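Local coordinates for DUF724 domain-containing protein 6-like (Raphanus sativus, PDB 5ZWX) that binds histone H3 bearing the H3K9me2 mark through paired Agenet domains and probably links this heterochromatin mark to DNA methylation, at residues Gln76-Ala81 with Glu138-Arg143. Sequence-based numbering, arbitrary orientation.
Sequences QLRPPA and ELRFHR
Arg-78 and Arg-140 reach toward each other from opposite directions across the junction of a tandem Agenet cassette, whose SH3-like beta barrels supply one arginine each, from strand 77-78 and strand 139-146. The two strands do not pair here; long side chains and one water span the gap. The tight part lies where the guanidinium groups meet, with Arg-78 NH2 3.3 Å from Arg-140 NH2 and the planes turned 46° apart. Two donors this close cannot bond to each other. Glu-21 probably makes the approach tolerable, since its carboxylate forms salt bridges to both arginines, while Asp-100 takes Arg-140 NE. Ala-81 adds a nonpolar touch: its CB rests over one face of the Arg-140 guanidinium, 3.4 Å from NH1, and its backbone N also bonds to Glu-21.

Between these two segments the looser side is toward Arg-143, where polar links replace close packing, although Arg-78 and Arg-143 both touch Trp-150 of strand 149-151. In Arg-78, a chi1 of 69° tucks CG between the two backbone branches, and the extended chain beyond it carries the guanidinium across to the backbone of Arg-143. There NH1 donates to Arg-143 O at 2.8 Å, a somewhat bent bond (147° at the hydrogen) that arrives tilted from the carbonyl plane. The Arg-143 side chain takes no part in this bond; its NH1 binds Pro-152 O. With a leucine in place of Arg-78, Arg-143 O would probably lose the bond from NH1 and Glu-21 a cationic partner, weakening the tie between the barrels. Water 1 completes the bridge in the plane of the Arg-78 guanidinium, accepting from Arg-78 NH2 at 2.8 Å and from Arg-143 N at 3.0 Å.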
ATOM      1  N   GLN A  76      -4.232  -7.262  -7.563  1.00 25.34           N
ATOM      2  CA  GLN A  76      -4.375  -6.188  -6.555  1.00 25.80           C
ATOM      3  C   GLN A  76      -3.327  -6.305  -5.440  1.00 32.86           C
ATOM      4  O   GLN A  76      -3.202  -5.415  -4.608  1.00 30.06           O
ATOM      5  CB  GLN A  76      -5.764  -6.210  -5.943  1.00 27.95           C
ATOM      6  CG  GLN A  76      -6.833  -5.771  -6.886  1.00 31.21           C
ATOM      7  CD  GLN A  76      -8.205  -5.805  -6.239  1.00 34.24           C
ATOM      8  OE1 GLN A  76      -9.004  -6.675  -6.543  1.00 33.45           O
ATOM      9  NE2 GLN A  76      -8.469  -4.875  -5.321  1.00 34.11           N
ATOM     10  N   LEU A  77      -2.564  -7.399  -5.434  1.00 30.05           N
ATOM     11  CA  LEU A  77      -1.679  -7.682  -4.302  1.00 33.53           C
ATOM     12  C   LEU A  77      -0.212  -7.580  -4.686  1.00 28.97           C
ATOM     13  O   LEU A  77       0.146  -7.885  -5.824  1.00 30.28           O
ATOM     14  CB  LEU A  77      -1.947  -9.091  -3.754  1.00 32.85           C
ATOM     15  CG  LEU A  77      -3.393  -9.335  -3.312  1.00 31.91           C
ATOM     16  CD1 LEU A  77      -3.605 -10.755  -2.770  1.00 33.09           C
ATOM     17  CD2 LEU A  77      -3.790  -8.276  -2.264  1.00 29.44           C
ATOM     18  N   ARG A  78       0.615  -7.154  -3.736  1.00 30.70           N
ATOM     19  CA  ARG A  78       2.065  -7.253  -3.904  1.00 32.37           C
ATOM     20  C   ARG A  78       2.692  -7.560  -2.559  1.00 28.98           C
ATOM     21  O   ARG A  78       2.004  -7.501  -1.546  1.00 34.21           O
ATOM     22  CB  ARG A  78       2.635  -5.985  -4.516  1.00 26.84           C
ATOM     23  CG  ARG A  78       2.568  -4.758  -3.533  1.00 24.90           C
ATOM     24  CD  ARG A  78       2.992  -3.475  -4.235  1.00 28.09           C
ATOM     25  NE  ARG A  78       3.379  -2.459  -3.223  1.00 25.91           N
ATOM     26  CZ  ARG A  78       4.020  -1.324  -3.513  1.00 29.34           C
ATOM     27  NH1 ARG A  78       4.323  -1.034  -4.775  1.00 31.62           N
ATOM     28  NH2 ARG A  78       4.362  -0.486  -2.542  1.00 27.92           N
ATOM     29  N   PRO A  79       3.985  -7.960  -2.527  1.00 30.97           N
ATOM     30  CA  PRO A  79       4.528  -8.261  -1.215  1.00 29.94           C
ATOM     31  C   PRO A  79       4.731  -6.953  -0.439  1.00 32.09           C
ATOM     32  O   PRO A  79       4.692  -5.910  -1.082  1.00 33.56           O
ATOM     33  CB  PRO A  79       5.885  -8.961  -1.527  1.00 35.45           C
ATOM     34  CG  PRO A  79       5.850  -9.266  -2.979  1.00 35.88           C
ATOM     35  CD  PRO A  79       4.972  -8.206  -3.594  1.00 32.39           C
ATOM     36  N   PRO A  80       4.956  -7.027   0.876  1.00 34.26           N
ATOM     37  CA  PRO A  80       5.389  -5.848   1.640  1.00 42.28           C
ATOM     38  C   PRO A  80       6.570  -5.162   0.973  1.00 41.47           C
ATOM     39  O   PRO A  80       7.480  -5.818   0.502  1.00 38.52           O
ATOM     40  CB  PRO A  80       5.815  -6.432   2.985  1.00 45.80           C
ATOM     41  CG  PRO A  80       5.097  -7.719   3.082  1.00 44.60           C
ATOM     42  CD  PRO A  80       5.034  -8.248   1.700  1.00 39.45           C
ATOM     43  N   ALA A  81       6.541  -3.840   0.927  1.00 41.80           N
ATOM     44  CA  ALA A  81       7.624  -3.070   0.360  1.00 42.67           C
ATOM     45  C   ALA A  81       8.943  -3.458   1.045  1.00 40.83           C
ATOM     46  O   ALA A  81       8.961  -3.803   2.228  1.00 43.25           O
ATOM     47  CB  ALA A  81       7.336  -1.557   0.527  1.00 43.62           C
ATOM     48  N   GLU A 138       6.858  10.082   8.076  1.00 29.02           N
ATOM     49  CA  GLU A 138       5.563   9.672   7.522  1.00 25.50           C
ATOM     50  C   GLU A 138       5.657   9.254   6.054  1.00 31.91           C
ATOM     51  O   GLU A 138       4.637   8.918   5.426  1.00 29.04           O
ATOM     52  CB  GLU A 138       4.538  10.821   7.656  1.00 23.51           C
ATOM     53  CG  GLU A 138       4.260  11.191   9.082  1.00 25.88           C
ATOM     54  CD  GLU A 138       3.262  12.373   9.173  1.00 33.76           C
ATOM     55  OE1 GLU A 138       3.692  13.533   8.974  1.00 34.74           O
ATOM     56  OE2 GLU A 138       2.062  12.116   9.438  1.00 31.11           O
ATOM     57  N   LEU A 139       6.869   9.288   5.498  1.00 28.97           N
ATOM     58  CA  LEU A 139       7.031   8.996   4.069  1.00 25.55           C
ATOM     59  C   LEU A 139       7.913   7.774   3.853  1.00 28.06           C
ATOM     60  O   LEU A 139       8.766   7.474   4.685  1.00 30.09           O
ATOM     61  CB  LEU A 139       7.658  10.169   3.334  1.00 26.50           C
ATOM     62  CG  LEU A 139       6.994  11.541   3.506  1.00 26.63           C
ATOM     63  CD1 LEU A 139       7.854  12.498   2.738  1.00 29.77           C
ATOM     64  CD2 LEU A 139       5.580  11.495   2.931  1.00 23.38           C
ATOM     65  N   ARG A 140       7.697   7.087   2.732  1.00 26.60           N
ATOM     66  CA  ARG A 140       8.663   6.087   2.268  1.00 30.69           C
ATOM     67  C   ARG A 140       8.950   6.309   0.772  1.00 28.87           C
ATOM     68  O   ARG A 140       8.121   6.802   0.049  1.00 26.57           O
ATOM     69  CB  ARG A 140       8.129   4.670   2.524  1.00 29.06           C
ATOM     70  CG  ARG A 140       6.896   4.315   1.697  1.00 25.46           C
ATOM     71  CD  ARG A 140       6.332   2.883   2.041  1.00 28.80           C
ATOM     72  NE  ARG A 140       5.224   2.485   1.151  1.00 27.15           N
ATOM     73  CZ  ARG A 140       4.620   1.288   1.174  1.00 31.59           C
ATOM     74  NH1 ARG A 140       4.975   0.361   2.072  1.00 30.42           N
ATOM     75  NH2 ARG A 140       3.643   1.017   0.303  1.00 29.54           N
ATOM     76  N   PHE A 141      10.115   5.914   0.285  1.00 26.23           N
ATOM     77  CA  PHE A 141      10.372   6.060  -1.138  1.00 29.40           C
ATOM     78  C   PHE A 141       9.495   5.063  -1.834  1.00 35.37           C
ATOM     79  O   PHE A 141       9.339   3.945  -1.348  1.00 32.67           O
ATOM     80  CB  PHE A 141      11.864   5.858  -1.461  1.00 29.15           C
ATOM     81  CG  PHE A 141      12.703   6.995  -0.998  1.00 37.78           C
ATOM     82  CD1 PHE A 141      12.683   8.192  -1.687  1.00 39.58           C
ATOM     83  CD2 PHE A 141      13.488   6.889   0.141  1.00 41.68           C
ATOM     84  CE1 PHE A 141      13.450   9.274  -1.256  1.00 46.92           C
ATOM     85  CE2 PHE A 141      14.264   7.947   0.567  1.00 46.74           C
ATOM     86  CZ  PHE A 141      14.241   9.148  -0.130  1.00 44.23           C
ATOM     87  N   HIS A 142       8.866   5.497  -2.923  1.00 27.61           N
ATOM     88  CA  HIS A 142       7.935   4.652  -3.658  1.00 25.86           C
ATOM     89  C   HIS A 142       8.688   3.575  -4.434  1.00 27.40           C
ATOM     90  O   HIS A 142       9.740   3.856  -4.995  1.00 30.19           O
ATOM     91  CB  HIS A 142       7.109   5.477  -4.638  1.00 31.07           C
ATOM     92  CG  HIS A 142       6.065   4.680  -5.343  1.00 26.60           C
ATOM     93  ND1 HIS A 142       4.869   4.325  -4.750  1.00 31.29           N
ATOM     94  CD2 HIS A 142       6.062   4.085  -6.563  1.00 32.23           C
ATOM     95  CE1 HIS A 142       4.159   3.595  -5.586  1.00 31.10           C
ATOM     96  NE2 HIS A 142       4.865   3.427  -6.698  1.00 32.01           N
ATOM     97  N   ARG A 143       8.141   2.370  -4.452  1.00 28.33           N
ATOM     98  CA  ARG A 143       8.696   1.273  -5.257  1.00 32.19           C
ATOM     99  C   ARG A 143       7.576   0.568  -5.990  1.00 33.90           C
ATOM    100  O   ARG A 143       6.416   0.634  -5.555  1.00 31.03           O
ATOM    101  CB  ARG A 143       9.456   0.270  -4.385  1.00 34.86           C
ATOM    102  CG  ARG A 143      10.675   0.833  -3.676  1.00 38.87           C
ATOM    103  CD  ARG A 143      11.872  -0.135  -3.794  1.00 55.55           C
ATOM    104  NE  ARG A 143      12.787   0.038  -2.670  1.00 69.08           N
ATOM    105  CZ  ARG A 143      13.910  -0.644  -2.489  1.00 83.77           C
ATOM    106  NH1 ARG A 143      14.287  -1.571  -3.364  1.00 83.61           N
ATOM    107  NH2 ARG A 143      14.657  -0.397  -1.422  1.00101.89           N
TER
HETATM  108  O   HOH W   1       5.958   1.776  -2.420  1.00 26.91           O